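Local coordinates for solute-binding protein (PDB 2ZYM) that probably binds cyclodextrins and related maltose-type sugars outside the cell for delivery to a membrane transporter, at residues Gln95-Asp100 against Glu298-Leu303; Ser130-Tyr135 against Val262-Leu267. One frame throughout, in Å; residues are numbered along the deposited sequence.

Contact 1 (Gln95-Asp100 against Glu298-Leu303); sequences QPIQVD and ELMQFL
The flat group here is the carboxamide of Gln301, met obliquely, neither squarely over a face nor squarely at a rim, by the CG1 methyl of Val99, which lies 3.4 Å from Gln301 OE1. A water also comes to that oxygen and passes the link on to the backbone amide of Asp100, whose N is 3.1 Å from it. The water lies unusually close to Gln301 OE1, at 2.5 Å, so this half of the bridge is doubtful in detail. The water bridge is the polar connection between two segments that share no direct hydrogen bond. Gln301 reaches that point because its CG stands opposite its own carbonyl carbon (chi1 -74°) and the chain then runs extended, sliding past Val99 in the opposite direction.

Deeper in, the contact becomes wholly apolar. Met300 runs out straight from the helix, its side chain crosses that of Ile97 at about a right angle, and the bend at its last torsion (chi3 53°) turns CE onto it. CE then rests almost equally on both branches, 3.7 Å from Ile97 CD1 and 3.7 Å from Ile97 CG2, a methyl seated in the fork of a branched side chain. Val99 CG1 borders the same methyl more loosely, 4.3 Å from Met300 CE. The example thus grades from a buried hydrophobic meeting to a hydrated margin over a few residues.

Around it, Met300 also packs on Leu124 and Trp284, while Ile97 touches Leu121 and Leu286, so strands 120-129 and 278-287 back the apolar half. Val103 of helix 101-104 lies against Gln301. From another side of helix 293-303, Leu299, Phe302 and Leu303 pack on helix 31-47, which leaves this helix lodged between a second helix, the mixed sheet and the loop of 95-100.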
ATOM      1  N   GLN A  95      20.123   3.224   4.801  1.00 20.38           N
ATOM      2  CA  GLN A  95      21.228   2.324   5.114  1.00 22.10           C
ATOM      3  C   GLN A  95      20.682   1.018   5.699  1.00 22.26           C
ATOM      4  O   GLN A  95      19.633   1.026   6.347  1.00 23.27           O
ATOM      5  CB  GLN A  95      22.215   2.987   6.083  1.00 21.96           C
ATOM      6  CG  GLN A  95      21.598   3.511   7.378  1.00 23.51           C
ATOM      7  CD  GLN A  95      22.621   4.116   8.324  1.00 24.76           C
ATOM      8  OE1 GLN A  95      22.561   5.304   8.639  1.00 23.78           O
ATOM      9  NE2 GLN A  95      23.563   3.299   8.786  1.00 24.17           N
ATOM     10  N   PRO A  96      21.382  -0.110   5.462  1.00 23.78           N
ATOM     11  CA  PRO A  96      20.943  -1.373   6.060  1.00 23.53           C
ATOM     12  C   PRO A  96      20.940  -1.323   7.586  1.00 24.47           C
ATOM     13  O   PRO A  96      21.708  -0.565   8.186  1.00 26.54           O
ATOM     14  CB  PRO A  96      21.972  -2.392   5.554  1.00 24.99           C
ATOM     15  CG  PRO A  96      23.117  -1.600   5.064  1.00 24.74           C
ATOM     16  CD  PRO A  96      22.583  -0.283   4.626  1.00 22.64           C
ATOM     17  N   ILE A  97      20.072  -2.120   8.200  1.00 24.31           N
ATOM     18  CA  ILE A  97      19.910  -2.117   9.654  1.00 23.19           C
ATOM     19  C   ILE A  97      20.596  -3.318  10.307  1.00 24.70           C
ATOM     20  O   ILE A  97      20.627  -4.413   9.741  1.00 24.70           O
ATOM     21  CB  ILE A  97      18.417  -2.027  10.066  1.00 24.53           C
ATOM     22  CG1 ILE A  97      17.579  -3.120   9.397  1.00 24.19           C
ATOM     23  CG2 ILE A  97      17.844  -0.668   9.700  1.00 21.20           C
ATOM     24  CD1 ILE A  97      17.018  -4.126  10.359  1.00 27.07           C
ATOM     25  N   GLN A  98      21.149  -3.098  11.496  1.00 23.92           N
ATOM     26  CA  GLN A  98      21.919  -4.128  12.189  1.00 26.42           C
ATOM     27  C   GLN A  98      21.156  -4.657  13.384  1.00 24.97           C
ATOM     28  O   GLN A  98      21.055  -3.995  14.422  1.00 25.20           O
ATOM     29  CB  GLN A  98      23.292  -3.603  12.620  1.00 29.52           C
ATOM     30  CG  GLN A  98      23.912  -2.580  11.675  1.00 32.62           C
ATOM     31  CD  GLN A  98      23.789  -2.944  10.196  1.00 34.59           C
ATOM     32  OE1 GLN A  98      23.864  -4.113   9.813  1.00 36.94           O
ATOM     33  NE2 GLN A  98      23.603  -1.935   9.363  1.00 36.91           N
ATOM     34  N   VAL A  99      20.607  -5.853  13.213  1.00 25.14           N
ATOM     35  CA  VAL A  99      19.780  -6.489  14.227  1.00 26.28           C
ATOM     36  C   VAL A  99      20.181  -7.953  14.371  1.00 26.48           C
ATOM     37  O   VAL A  99      20.697  -8.559  13.425  1.00 26.39           O
ATOM     38  CB  VAL A  99      18.265  -6.370  13.896  1.00 26.66           C
ATOM     39  CG1 VAL A  99      17.798  -4.920  14.003  1.00 27.31           C
ATOM     40  CG2 VAL A  99      17.953  -6.936  12.513  1.00 25.55           C
ATOM     41  N   ASP A 100      19.956  -8.510  15.559  1.00 26.66           N
ATOM     42  CA  ASP A 100      20.239  -9.918  15.820  1.00 26.97           C
ATOM     43  C   ASP A 100      19.331 -10.830  15.001  1.00 26.74           C
ATOM     44  O   ASP A 100      18.250 -10.421  14.564  1.00 25.41           O
ATOM     45  CB  ASP A 100      20.093 -10.230  17.315  1.00 28.90           C
ATOM     46  CG  ASP A 100      21.263  -9.716  18.145  1.00 31.21           C
ATOM     47  OD1 ASP A 100      22.209  -9.119  17.582  1.00 32.91           O
ATOM     48  OD2 ASP A 100      21.236  -9.915  19.376  1.00 33.35           O
ATOM     49  N   GLU A 298      17.781   0.787  17.590  1.00 18.01           N
ATOM     50  CA  GLU A 298      17.213   0.340  18.866  1.00 19.12           C
ATOM     51  C   GLU A 298      15.752   0.762  19.003  1.00 16.63           C
ATOM     52  O   GLU A 298      14.910  -0.018  19.455  1.00 16.48           O
ATOM     53  CB  GLU A 298      18.034   0.864  20.047  1.00 20.19           C
ATOM     54  CG  GLU A 298      19.401   0.208  20.192  1.00 24.57           C
ATOM     55  CD  GLU A 298      20.287   0.891  21.219  1.00 24.78           C
ATOM     56  OE1 GLU A 298      21.504   0.608  21.231  1.00 29.50           O
ATOM     57  OE2 GLU A 298      19.772   1.705  22.014  1.00 27.11           O
ATOM     58  N   LEU A 299      15.455   1.995  18.598  1.00 16.96           N
ATOM     59  CA  LEU A 299      14.085   2.499  18.602  1.00 16.29           C
ATOM     60  C   LEU A 299      13.210   1.696  17.640  1.00 14.14           C
ATOM     61  O   LEU A 299      12.078   1.348  17.973  1.00 14.50           O
ATOM     62  CB  LEU A 299      14.055   3.996  18.267  1.00 16.65           C
ATOM     63  CG  LEU A 299      12.720   4.710  18.018  1.00 19.09           C
ATOM     64  CD1 LEU A 299      11.771   4.624  19.204  1.00 17.47           C
ATOM     65  CD2 LEU A 299      12.985   6.156  17.660  1.00 19.07           C
ATOM     66  N   MET A 300      13.754   1.389  16.463  1.00 14.46           N
ATOM     67  CA  MET A 300      13.044   0.595  15.465  1.00 15.90           C
ATOM     68  C   MET A 300      12.669  -0.781  16.014  1.00 14.71           C
ATOM     69  O   MET A 300      11.550  -1.248  15.803  1.00 15.30           O
ATOM     70  CB  MET A 300      13.877   0.455  14.190  1.00 15.69           C
ATOM     71  CG  MET A 300      13.164  -0.287  13.070  1.00 20.58           C
ATOM     72  SD  MET A 300      14.226  -0.706  11.681  1.00 19.73           S
ATOM     73  CE  MET A 300      15.571  -1.546  12.512  1.00 24.06           C
ATOM     74  N   GLN A 301      13.608  -1.415  16.718  1.00 15.97           N
ATOM     75  CA  GLN A 301      13.358  -2.699  17.371  1.00 16.48           C
ATOM     76  C   GLN A 301      12.253  -2.566  18.414  1.00 16.63           C
ATOM     77  O   GLN A 301      11.343  -3.400  18.474  1.00 17.44           O
ATOM     78  CB  GLN A 301      14.632  -3.234  18.035  1.00 19.12           C
ATOM     79  CG  GLN A 301      15.682  -3.781  17.074  1.00 24.06           C
ATOM     80  CD  GLN A 301      16.815  -4.512  17.782  1.00 26.06           C
ATOM     81  OE1 GLN A 301      17.340  -5.497  17.271  1.00 30.54           O
ATOM     82  NE2 GLN A 301      17.194  -4.034  18.965  1.00 29.63           N
ATOM     83  N   PHE A 302      12.339  -1.513  19.226  1.00 15.83           N
ATOM     84  CA  PHE A 302      11.353  -1.237  20.269  1.00 16.00           C
ATOM     85  C   PHE A 302       9.955  -1.018  19.685  1.00 13.90           C
ATOM     86  O   PHE A 302       8.965  -1.510  20.231  1.00 14.44           O
ATOM     87  CB  PHE A 302      11.776  -0.027  21.108  1.00 16.47           C
ATOM     88  CG  PHE A 302      10.944   0.175  22.348  1.00 16.54           C
ATOM     89  CD1 PHE A 302      11.273  -0.473  23.534  1.00 14.80           C
ATOM     90  CD2 PHE A 302       9.830   1.013  22.330  1.00 17.30           C
ATOM     91  CE1 PHE A 302      10.507  -0.294  24.684  1.00 15.99           C
ATOM     92  CE2 PHE A 302       9.058   1.199  23.474  1.00 16.46           C
ATOM     93  CZ  PHE A 302       9.398   0.543  24.657  1.00 15.63           C
ATOM     94  N   LEU A 303       9.884  -0.289  18.573  1.00 14.07           N
ATOM     95  CA  LEU A 303       8.608  -0.005  17.909  1.00 13.76           C
ATOM     96  C   LEU A 303       7.978  -1.220  17.223  1.00 13.81           C
ATOM     97  O   LEU A 303       6.800  -1.189  16.875  1.00 13.70           O
ATOM     98  CB  LEU A 303       8.769   1.130  16.887  1.00 14.93           C
ATOM     99  CG  LEU A 303       9.045   2.554  17.378  1.00 15.77           C
ATOM    100  CD1 LEU A 303       9.358   3.458  16.193  1.00 13.50           C
ATOM    101  CD2 LEU A 303       7.872   3.106  18.177  1.00 17.13           C
TER
HETATM  102  O   HOH W   1      19.631  -6.280  17.693  1.00 29.58           O

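Contact 2 (Ser130-Tyr135 against Val262-Leu267); sequences SVALIY and VGVAPL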
ATOM      1  N   SER A 130      -3.229  -5.835   1.712  1.00 13.36           N
ATOM      2  CA  SER A 130      -3.820  -6.005   0.396  1.00 14.80           C
ATOM      3  C   SER A 130      -5.194  -5.366   0.432  1.00 13.84           C
ATOM      4  O   SER A 130      -5.873  -5.400   1.463  1.00 12.52           O
ATOM      5  CB  SER A 130      -3.952  -7.488   0.040  1.00 16.01           C
ATOM      6  OG  SER A 130      -4.676  -7.659  -1.172  1.00 16.01           O
ATOM      7  N   VAL A 131      -5.598  -4.771  -0.687  1.00 13.42           N
ATOM      8  CA  VAL A 131      -6.978  -4.331  -0.838  1.00 15.39           C
ATOM      9  C   VAL A 131      -7.880  -5.562  -0.894  1.00 15.14           C
ATOM     10  O   VAL A 131      -7.434  -6.647  -1.263  1.00 15.48           O
ATOM     11  CB  VAL A 131      -7.201  -3.447  -2.096  1.00 15.13           C
ATOM     12  CG1 VAL A 131      -6.410  -2.145  -1.992  1.00 14.85           C
ATOM     13  CG2 VAL A 131      -6.862  -4.205  -3.378  1.00 14.89           C
ATOM     14  N   ALA A 132      -9.135  -5.390  -0.497  1.00 15.70           N
ATOM     15  CA  ALA A 132     -10.136  -6.447  -0.587  1.00 14.73           C
ATOM     16  C   ALA A 132     -11.477  -5.781  -0.843  1.00 13.87           C
ATOM     17  O   ALA A 132     -11.528  -4.575  -1.070  1.00 15.02           O
ATOM     18  CB  ALA A 132     -10.171  -7.262   0.696  1.00 12.92           C
ATOM     19  N   LEU A 133     -12.556  -6.556  -0.825  1.00 15.00           N
ATOM     20  CA  LEU A 133     -13.884  -5.970  -0.913  1.00 14.38           C
ATOM     21  C   LEU A 133     -14.365  -5.653   0.496  1.00 14.99           C
ATOM     22  O   LEU A 133     -14.601  -6.554   1.298  1.00 15.73           O
ATOM     23  CB  LEU A 133     -14.872  -6.892  -1.640  1.00 15.76           C
ATOM     24  CG  LEU A 133     -16.202  -6.239  -2.053  1.00 15.31           C
ATOM     25  CD1 LEU A 133     -16.020  -5.283  -3.231  1.00 15.90           C
ATOM     26  CD2 LEU A 133     -17.264  -7.285  -2.376  1.00 17.16           C
ATOM     27  N   ILE A 134     -14.466  -4.363   0.795  1.00 15.63           N
ATOM     28  CA  ILE A 134     -15.015  -3.902   2.064  1.00 16.27           C
ATOM     29  C   ILE A 134     -16.441  -3.449   1.788  1.00 16.14           C
ATOM     30  O   ILE A 134     -16.670  -2.560   0.964  1.00 15.72           O
ATOM     31  CB  ILE A 134     -14.174  -2.747   2.684  1.00 16.78           C
ATOM     32  CG1 ILE A 134     -12.778  -3.236   3.084  1.00 18.65           C
ATOM     33  CG2 ILE A 134     -14.850  -2.172   3.921  1.00 17.50           C
ATOM     34  CD1 ILE A 134     -11.811  -3.308   1.960  1.00 24.27           C
ATOM     35  N   TYR A 135     -17.402  -4.083   2.453  1.00 15.72           N
ATOM     36  CA  TYR A 135     -18.804  -3.775   2.198  1.00 15.96           C
ATOM     37  C   TYR A 135     -19.573  -3.327   3.435  1.00 15.91           C
ATOM     38  O   TYR A 135     -19.195  -3.630   4.569  1.00 15.69           O
ATOM     39  CB  TYR A 135     -19.512  -4.926   1.463  1.00 17.04           C
ATOM     40  CG  TYR A 135     -19.538  -6.252   2.191  1.00 17.96           C
ATOM     41  CD1 TYR A 135     -20.665  -6.657   2.906  1.00 18.13           C
ATOM     42  CD2 TYR A 135     -18.445  -7.116   2.140  1.00 17.33           C
ATOM     43  CE1 TYR A 135     -20.696  -7.882   3.569  1.00 19.93           C
ATOM     44  CE2 TYR A 135     -18.465  -8.338   2.799  1.00 19.05           C
ATOM     45  CZ  TYR A 135     -19.595  -8.718   3.505  1.00 19.34           C
ATOM     46  OH  TYR A 135     -19.606  -9.930   4.153  1.00 21.92           O
ATOM     47  N   VAL A 262     -19.055  -3.217   9.112  1.00 20.35           N
ATOM     48  CA  VAL A 262     -18.173  -3.549   7.991  1.00 20.51           C
ATOM     49  C   VAL A 262     -17.953  -5.046   7.784  1.00 18.99           C
ATOM     50  O   VAL A 262     -17.662  -5.786   8.724  1.00 22.49           O
ATOM     51  CB  VAL A 262     -16.799  -2.806   8.060  1.00 22.13           C
ATOM     52  CG1 VAL A 262     -16.997  -1.294   8.004  1.00 19.85           C
ATOM     53  CG2 VAL A 262     -16.007  -3.201   9.296  1.00 25.02           C
ATOM     54  N   GLY A 263     -18.111  -5.475   6.539  1.00 18.80           N
ATOM     55  CA  GLY A 263     -17.729  -6.818   6.127  1.00 17.79           C
ATOM     56  C   GLY A 263     -16.500  -6.709   5.246  1.00 17.49           C
ATOM     57  O   GLY A 263     -16.300  -5.694   4.576  1.00 17.56           O
ATOM     58  N   VAL A 264     -15.661  -7.740   5.271  1.00 18.85           N
ATOM     59  CA  VAL A 264     -14.489  -7.806   4.402  1.00 18.64           C
ATOM     60  C   VAL A 264     -14.446  -9.171   3.718  1.00 19.22           C
ATOM     61  O   VAL A 264     -14.453 -10.210   4.379  1.00 18.59           O
ATOM     62  CB  VAL A 264     -13.161  -7.551   5.171  1.00 18.42           C
ATOM     63  CG1 VAL A 264     -11.970  -7.541   4.209  1.00 19.54           C
ATOM     64  CG2 VAL A 264     -13.221  -6.243   5.948  1.00 16.58           C
ATOM     65  N   ALA A 265     -14.413  -9.154   2.390  1.00 19.45           N
ATOM     66  CA  ALA A 265     -14.322 -10.378   1.605  1.00 19.58           C
ATOM     67  C   ALA A 265     -13.244 -10.240   0.537  1.00 19.20           C
ATOM     68  O   ALA A 265     -12.975  -9.129   0.071  1.00 18.09           O
ATOM     69  CB  ALA A 265     -15.669 -10.694   0.964  1.00 19.59           C
ATOM     70  N   PRO A 266     -12.606 -11.363   0.152  1.00 19.48           N
ATOM     71  CA  PRO A 266     -11.730 -11.309  -1.013  1.00 18.11           C
ATOM     72  C   PRO A 266     -12.505 -10.832  -2.236  1.00 17.63           C
ATOM     73  O   PRO A 266     -13.716 -11.058  -2.326  1.00 18.34           O
ATOM     74  CB  PRO A 266     -11.286 -12.769  -1.199  1.00 19.06           C
ATOM     75  CG  PRO A 266     -12.229 -13.588  -0.376  1.00 21.11           C
ATOM     76  CD  PRO A 266     -12.632 -12.705   0.758  1.00 19.57           C
ATOM     77  N   LEU A 267     -11.820 -10.161  -3.157  1.00 16.90           N
ATOM     78  CA  LEU A 267     -12.454  -9.708  -4.391  1.00 16.55           C
ATOM     79  C   LEU A 267     -13.089 -10.899  -5.105  1.00 17.41           C
ATOM     80  O   LEU A 267     -12.450 -11.941  -5.248  1.00 17.42           O
ATOM     81  CB  LEU A 267     -11.444  -9.009  -5.312  1.00 16.38           C
ATOM     82  CG  LEU A 267     -10.748  -7.723  -4.841  1.00 18.07           C
ATOM     83  CD1 LEU A 267      -9.843  -7.174  -5.933  1.00 16.03           C
ATOM     84  CD2 LEU A 267     -11.749  -6.658  -4.405  1.00 16.51           C
TER
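Tyr135 lays its ring over Gly263, the CA of the glycine standing 3.8 Å from the centroid of the Tyr135 ring in a CH-pi contact, displaced toward the rim. The two residues form a hydrogen-bonded pair of an antiparallel beta ladder between strands 132-136 and 262-265. Tyr135 CG sits between the backbone N and the carbonyl carbon (chi1 60°), which swings the ring across to the partner strand, where glycine offers its bare backbone as a surface. Ala265, next along the same face, brings its CB to 4.1 Å from Tyr135 CE2.

Four backbone bonds hold this register. Tyr135 and Gly263 exchange two, and Leu133 and Ala265 the others, with Leu133 N 2.8 Å from Ala265 O. Between them, the non-hydrogen-bonded pair Ile134 and Val264 turns both side chains the same way, side by side, with Ile134 CG1 4.2 Å from Val264 CG2.

Farther out, Phe340 of helix 335-345 covers Ile134 and Val264, and strand 242-247 bonds to the far edge of 132-136 through Ala132 and Ile134. Ser130 is hydrogen-bonded to Thr277 just before the ladder begins. At that same end, past Pro266, the Leu267 side chain reaches over the partner strand at Ala132 and Leu133, its CD2 methyl 3.7 Å from Leu133 N.

In the fold
Contacts 1 and 2 lie on opposite sides of the chain's centre, about 33 Å apart between centres and 19 Å between nearest atoms, without touching. Contact 2 is nested inside the chain loop that contact 1 closes: 95-100, 130-135, 262-267, 298-303. They share no sheet. Contact 1 packs on the mixed sheet containing strands 120-129 and 278-287, whereas contact 2 lies at one margin of the four-stranded sheet. The chain therefore leaves one sheet, builds the other and returns, consistent with the two-lobed fold of solute-binding proteins. In contact 2 the Ile134 side chain is about 11 Å from a bound alpha-D-glucopyranose.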